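Local coordinates for protein DNA ligase (PDB 3GDE) that is a DNA ligase that probably seals nicks in double-stranded DNA during replication, recombination and repair, using ATP and a magnesium cofactor, at residues L461-D475 and Y516-V528. Sequence-based numbering, arbitrary orientation.
Sequences LLKVGRVATGFTEED and YESGYALRFPRFV
Tyr516 lies against the backbone of Lys463 to Gly465 in the C-terminal OB-fold domain of the ligase, where the strand 461-467 runs in nearly the same direction as 520-523, about 19° apart. The Tyr516 side chain lies along the strand, each atom packing against it. CB sits 3.2 Å from Lys463 O; CG lies beside the backbone N (chi1 -58°), which sends the ring along the strand. There CD1 rests on Lys463 CB at 3.6 Å and CE1 on Lys463 CD, while Val464 N lies over one ring face. On the other flank CD2 approaches Val464 C, CE2 comes to 3.5 Å from Gly465 N, CZ meets Gly465 CA, and OH ends beside Gly465 C. With the ring cut back to alanine, the aliphatic stem of Lys463 and the backbone of Gly465 would probably lose this cover. The amine of Lys463 forms a salt bridge with Glu450.

Val464 and Gly465 together form a classic beta bulge opposite Leu451 of the neighbouring strand 446-454. Next to it, Ser518 OG donates to Lys463 O at 2.6 Å, in the carbonyl plane, and also accepts from Tyr520 N, an ST turn that fixes the hydroxyl. Leu522 N donates to Val464 O at 2.9 Å, and Val464 CG1 packs on Leu522 CG.

Farther along, the loop after the strand docks on 526-528: Phe527 N donates to Thr469 O at 2.9 Å. The Phe471 and Phe527 rings make an offset stack, centroids 4.3 Å apart and planes at 18°, with Phe527 CB over the Phe471 face; Phe503 meets Phe527 edge-to-face. The Thr469 end is bridged by water, one molecule accepting from Ala468 N and donating to Pro525 O at 2.8 Å.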
loop_
_atom_site.group_PDB
_atom_site.type_symbol
_atom_site.label_atom_id
_atom_site.label_comp_id
_atom_site.label_asym_id
_atom_site.label_seq_id
_atom_site.Cartn_x
_atom_site.Cartn_y
_atom_site.Cartn_z
ATOM N N LEU A 461 -9.793 9.150 4.812
ATOM C CA LEU A 461 -9.227 9.941 3.717
ATOM C C LEU A 461 -9.558 11.405 3.929
ATOM O O LEU A 461 -10.734 11.769 4.053
ATOM C CB LEU A 461 -9.757 9.487 2.350
ATOM C CG LEU A 461 -9.132 8.347 1.539
ATOM C CD1 LEU A 461 -7.733 7.937 2.036
ATOM C CD2 LEU A 461 -10.039 7.165 1.522
ATOM N N LEU A 462 -8.523 12.239 3.981
ATOM C CA LEU A 462 -8.694 13.669 4.192
ATOM C C LEU A 462 -8.434 14.424 2.887
ATOM O O LEU A 462 -7.334 14.349 2.316
ATOM C CB LEU A 462 -7.782 14.169 5.326
ATOM C CG LEU A 462 -7.736 13.373 6.643
ATOM C CD1 LEU A 462 -6.747 13.974 7.635
ATOM C CD2 LEU A 462 -9.107 13.288 7.283
ATOM N N LYS A 463 -9.464 15.132 2.414
ATOM C CA LYS A 463 -9.383 15.917 1.179
ATOM C C LYS A 463 -8.270 16.946 1.228
ATOM O O LYS A 463 -8.012 17.558 2.259
ATOM C CB LYS A 463 -10.704 16.610 0.855
ATOM C CG LYS A 463 -11.669 15.751 0.072
ATOM C CD LYS A 463 -12.539 16.614 -0.839
ATOM C CE LYS A 463 -13.742 15.835 -1.338
ATOM N NZ LYS A 463 -14.595 16.655 -2.245
ATOM N N VAL A 464 -7.632 17.142 0.086
ATOM C CA VAL A 464 -6.421 17.930 0.024
ATOM C C VAL A 464 -6.408 18.822 -1.235
ATOM O O VAL A 464 -5.633 19.766 -1.338
ATOM C CB VAL A 464 -5.201 16.980 0.179
ATOM C CG1 VAL A 464 -4.264 17.020 -1.001
ATOM C CG2 VAL A 464 -4.506 17.216 1.497
ATOM N N GLY A 465 -7.300 18.538 -2.173
ATOM C CA GLY A 465 -7.395 19.363 -3.362
ATOM C C GLY A 465 -8.235 18.776 -4.472
ATOM O O GLY A 465 -8.929 17.770 -4.287
ATOM N N ARG A 466 -8.156 19.431 -5.627
ATOM C CA ARG A 466 -8.904 19.055 -6.814
ATOM C C ARG A 466 -8.073 19.325 -8.063
ATOM O O ARG A 466 -7.460 20.380 -8.180
ATOM C CB ARG A 466 -10.208 19.840 -6.874
ATOM C CG ARG A 466 -11.162 19.295 -7.886
ATOM C CD ARG A 466 -11.362 20.256 -9.006
ATOM N NE ARG A 466 -12.459 21.172 -8.722
ATOM C CZ ARG A 466 -12.865 22.124 -9.555
ATOM N NH1 ARG A 466 -12.253 22.282 -10.730
ATOM N NH2 ARG A 466 -13.884 22.919 -9.212
ATOM N N VAL A 467 -8.081 18.376 -8.995
ATOM C CA VAL A 467 -7.219 18.430 -10.173
ATOM C C VAL A 467 -8.019 18.315 -11.474
ATOM O O VAL A 467 -8.945 17.511 -11.569
ATOM C CB VAL A 467 -6.061 17.369 -10.103
ATOM C CG1 VAL A 467 -6.592 15.933 -10.118
ATOM C CG2 VAL A 467 -5.043 17.584 -11.215
ATOM N N ALA A 468 -7.640 19.134 -12.465
ATOM C CA ALA A 468 -8.306 19.166 -13.770
ATOM C C ALA A 468 -7.306 19.288 -14.921
ATOM O O ALA A 468 -7.635 18.976 -16.069
ATOM C CB ALA A 468 -9.307 20.304 -13.818
ATOM N N THR A 469 -6.086 19.730 -14.614
ATOM C CA THR A 469 -5.043 19.869 -15.634
ATOM C C THR A 469 -4.108 18.666 -15.676
ATOM O O THR A 469 -3.935 17.968 -14.684
ATOM C CB THR A 469 -4.209 21.181 -15.463
ATOM O OG1 THR A 469 -3.616 21.228 -14.154
ATOM C CG2 THR A 469 -5.086 22.399 -15.636
ATOM N N GLY A 470 -3.507 18.441 -16.838
ATOM C CA GLY A 470 -2.507 17.407 -17.018
ATOM C C GLY A 470 -3.052 16.172 -17.703
ATOM O O GLY A 470 -2.310 15.208 -17.905
ATOM N N PHE A 471 -4.339 16.205 -18.064
ATOM C CA PHE A 471 -5.030 15.053 -18.677
ATOM C C PHE A 471 -5.111 15.169 -20.201
ATOM O O PHE A 471 -5.452 16.232 -20.719
ATOM C CB PHE A 471 -6.469 14.936 -18.149
ATOM C CG PHE A 471 -6.578 14.738 -16.667
ATOM C CD1 PHE A 471 -6.418 13.471 -16.100
ATOM C CD2 PHE A 471 -6.887 15.807 -15.834
ATOM C CE1 PHE A 471 -6.536 13.284 -14.731
ATOM C CE2 PHE A 471 -6.999 15.629 -14.466
ATOM C CZ PHE A 471 -6.814 14.359 -13.911
ATOM N N THR A 472 -4.813 14.085 -20.917
ATOM C CA THR A 472 -5.176 13.989 -22.341
ATOM C C THR A 472 -6.621 13.537 -22.410
ATOM O O THR A 472 -7.192 13.113 -21.403
ATOM C CB THR A 472 -4.351 12.947 -23.104
ATOM O OG1 THR A 472 -4.600 11.646 -22.560
ATOM C CG2 THR A 472 -2.873 13.249 -23.029
ATOM N N GLU A 473 -7.224 13.596 -23.588
ATOM C CA GLU A 473 -8.614 13.181 -23.670
ATOM C C GLU A 473 -8.806 11.677 -23.628
ATOM O O GLU A 473 -9.824 11.204 -23.139
ATOM C CB GLU A 473 -9.388 13.865 -24.806
ATOM C CG GLU A 473 -8.840 13.749 -26.203
ATOM C CD GLU A 473 -9.763 14.442 -27.207
ATOM O OE1 GLU A 473 -10.033 13.846 -28.285
ATOM O OE2 GLU A 473 -10.240 15.567 -26.893
ATOM N N GLU A 474 -7.808 10.929 -24.086
ATOM C CA GLU A 474 -7.813 9.494 -23.882
ATOM C C GLU A 474 -7.656 9.140 -22.381
ATOM O O GLU A 474 -8.283 8.192 -21.908
ATOM C CB GLU A 474 -6.787 8.784 -24.781
ATOM C CG GLU A 474 -5.340 8.883 -24.326
ATOM C CD GLU A 474 -4.356 8.302 -25.335
ATOM O OE1 GLU A 474 -3.500 9.071 -25.846
ATOM O OE2 GLU A 474 -4.436 7.081 -25.611
ATOM N N ASP A 475 -6.850 9.914 -21.643
ATOM C CA ASP A 475 -6.804 9.824 -20.177
ATOM C C ASP A 475 -8.207 9.907 -19.599
ATOM O O ASP A 475 -8.589 9.070 -18.794
ATOM C CB ASP A 475 -5.967 10.950 -19.555
ATOM C CG ASP A 475 -4.487 10.660 -19.556
ATOM O OD1 ASP A 475 -4.089 9.480 -19.491
ATOM O OD2 ASP A 475 -3.706 11.626 -19.607
ATOM N N TYR A 516 -10.830 22.251 3.445
ATOM C CA TYR A 516 -10.888 20.800 3.551
ATOM C C TYR A 516 -10.554 20.316 4.947
ATOM O O TYR A 516 -9.757 20.913 5.671
ATOM C CB TYR A 516 -9.940 20.112 2.566
ATOM C CG TYR A 516 -10.143 20.422 1.100
ATOM C CD1 TYR A 516 -11.351 20.143 0.457
ATOM C CD2 TYR A 516 -9.102 20.947 0.342
ATOM C CE1 TYR A 516 -11.517 20.412 -0.901
ATOM C CE2 TYR A 516 -9.258 21.216 -1.002
ATOM C CZ TYR A 516 -10.457 20.946 -1.620
ATOM O OH TYR A 516 -10.597 21.219 -2.954
ATOM N N GLU A 517 -11.169 19.193 5.285
ATOM C CA GLU A 517 -10.934 18.449 6.512
ATOM C C GLU A 517 -9.447 18.280 6.863
ATOM O O GLU A 517 -9.082 18.274 8.036
ATOM C CB GLU A 517 -11.626 17.082 6.389
ATOM C CG GLU A 517 -11.311 16.326 5.068
ATOM C CD GLU A 517 -12.354 16.480 3.935
ATOM O OE1 GLU A 517 -12.613 15.431 3.300
ATOM O OE2 GLU A 517 -12.887 17.605 3.656
ATOM N N SER A 518 -8.595 18.159 5.849
ATOM C CA SER A 518 -7.162 17.951 6.060
ATOM C C SER A 518 -6.463 19.155 6.687
ATOM O O SER A 518 -5.450 19.000 7.355
ATOM C CB SER A 518 -6.472 17.595 4.739
ATOM O OG SER A 518 -6.406 18.723 3.879
ATOM N N GLY A 519 -7.010 20.346 6.456
ATOM C CA GLY A 519 -6.371 21.596 6.860
ATOM C C GLY A 519 -5.381 22.119 5.825
ATOM O O GLY A 519 -4.628 23.047 6.098
ATOM N N TYR A 520 -5.382 21.519 4.634
ATOM C CA TYR A 520 -4.415 21.839 3.578
ATOM C C TYR A 520 -5.066 21.834 2.210
ATOM O O TYR A 520 -6.039 21.119 1.979
ATOM C CB TYR A 520 -3.227 20.866 3.591
ATOM C CG TYR A 520 -2.431 20.917 4.872
ATOM C CD1 TYR A 520 -1.468 21.897 5.073
ATOM C CD2 TYR A 520 -2.658 19.998 5.894
ATOM C CE1 TYR A 520 -0.739 21.964 6.260
ATOM C CE2 TYR A 520 -1.941 20.056 7.085
ATOM C CZ TYR A 520 -0.981 21.045 7.261
ATOM O OH TYR A 520 -0.262 21.112 8.439
ATOM N N ALA A 521 -4.520 22.641 1.305
ATOM C CA ALA A 521 -4.990 22.684 -0.073
ATOM C C ALA A 521 -3.807 22.752 -1.029
ATOM O O ALA A 521 -2.832 23.469 -0.780
ATOM C CB ALA A 521 -5.917 23.871 -0.283
ATOM N N LEU A 522 -3.889 21.996 -2.119
ATOM C CA LEU A 522 -2.877 22.075 -3.163
ATOM C C LEU A 522 -3.151 23.276 -4.069
ATOM O O LEU A 522 -4.286 23.485 -4.532
ATOM C CB LEU A 522 -2.820 20.785 -3.986
ATOM C CG LEU A 522 -2.540 19.459 -3.268
ATOM C CD1 LEU A 522 -2.488 18.333 -4.288
ATOM C CD2 LEU A 522 -1.246 19.507 -2.465
ATOM N N ARG A 523 -2.102 24.068 -4.288
ATOM C CA ARG A 523 -2.118 25.189 -5.220
ATOM C C ARG A 523 -1.529 24.698 -6.548
ATOM O O ARG A 523 -0.410 24.188 -6.594
ATOM C CB ARG A 523 -1.311 26.351 -4.628
ATOM C CG ARG A 523 -1.249 27.629 -5.453
ATOM C CD ARG A 523 -2.396 28.611 -5.135
ATOM N NE ARG A 523 -2.370 29.770 -6.029
ATOM C CZ ARG A 523 -3.433 30.483 -6.403
ATOM N NH1 ARG A 523 -4.653 30.176 -5.972
ATOM N NH2 ARG A 523 -3.272 31.517 -7.232
ATOM N N PHE A 524 -2.314 24.827 -7.613
ATOM C CA PHE A 524 -1.963 24.347 -8.964
ATOM C C PHE A 524 -1.597 22.861 -9.049
ATOM O O PHE A 524 -0.526 22.511 -9.559
ATOM C CB PHE A 524 -0.903 25.245 -9.643
ATOM C CG PHE A 524 -1.262 26.700 -9.631
ATOM C CD1 PHE A 524 -0.542 27.598 -8.856
ATOM C CD2 PHE A 524 -2.348 27.166 -10.356
ATOM C CE1 PHE A 524 -0.891 28.953 -8.823
ATOM C CE2 PHE A 524 -2.701 28.513 -10.326
ATOM C CZ PHE A 524 -1.967 29.403 -9.560
ATOM N N PRO A 525 -2.513 21.980 -8.591
ATOM C CA PRO A 525 -2.286 20.547 -8.725
ATOM C C PRO A 525 -2.336 20.161 -10.204
ATOM O O PRO A 525 -3.075 20.763 -10.985
ATOM C CB PRO A 525 -3.462 19.931 -7.958
ATOM C CG PRO A 525 -4.532 20.946 -8.050
ATOM C CD PRO A 525 -3.827 22.268 -7.979
ATOM N N ARG A 526 -1.536 19.179 -10.592
ATOM C CA ARG A 526 -1.443 18.816 -11.995
ATOM C C ARG A 526 -1.257 17.318 -12.078
ATOM O O ARG A 526 -0.395 16.763 -11.407
ATOM C CB ARG A 526 -0.281 19.573 -12.682
ATOM C CG ARG A 526 -0.032 19.200 -14.152
ATOM C CD ARG A 526 0.968 20.163 -14.844
ATOM N NE ARG A 526 0.325 21.429 -15.197
ATOM C CZ ARG A 526 -0.363 21.638 -16.317
ATOM N NH1 ARG A 526 -0.490 20.668 -17.220
ATOM N NH2 ARG A 526 -0.937 22.820 -16.532
ATOM N N PHE A 527 -2.070 16.676 -12.911
ATOM C CA PHE A 527 -2.047 15.230 -13.063
ATOM C C PHE A 527 -0.781 14.791 -13.781
ATOM O O PHE A 527 -0.455 15.308 -14.845
ATOM C CB PHE A 527 -3.301 14.769 -13.814
ATOM C CG PHE A 527 -3.365 13.270 -14.074
ATOM C CD1 PHE A 527 -3.724 12.377 -13.055
ATOM C CD2 PHE A 527 -3.110 12.762 -15.348
ATOM C CE1 PHE A 527 -3.790 11.005 -13.301
ATOM C CE2 PHE A 527 -3.184 11.384 -15.604
ATOM C CZ PHE A 527 -3.535 10.510 -14.581
ATOM N N VAL A 528 -0.065 13.848 -13.176
ATOM C CA VAL A 528 1.102 13.232 -13.795
ATOM C C VAL A 528 0.714 11.885 -14.432
ATOM O O VAL A 528 0.830 11.717 -15.647
ATOM C CB VAL A 528 2.262 13.075 -12.777
ATOM C CG1 VAL A 528 3.518 12.550 -13.459
ATOM C CG2 VAL A 528 2.553 14.420 -12.082
HETATM O O HOH W 1 -6.731 22.022 -5.372
HETATM O O HOH W 2 -5.595 21.104 -12.053
HETATM O O HOH W 3 -2.463 23.062 -12.514
HETATM O O HOH W 4 -0.325 13.618 -17.600
#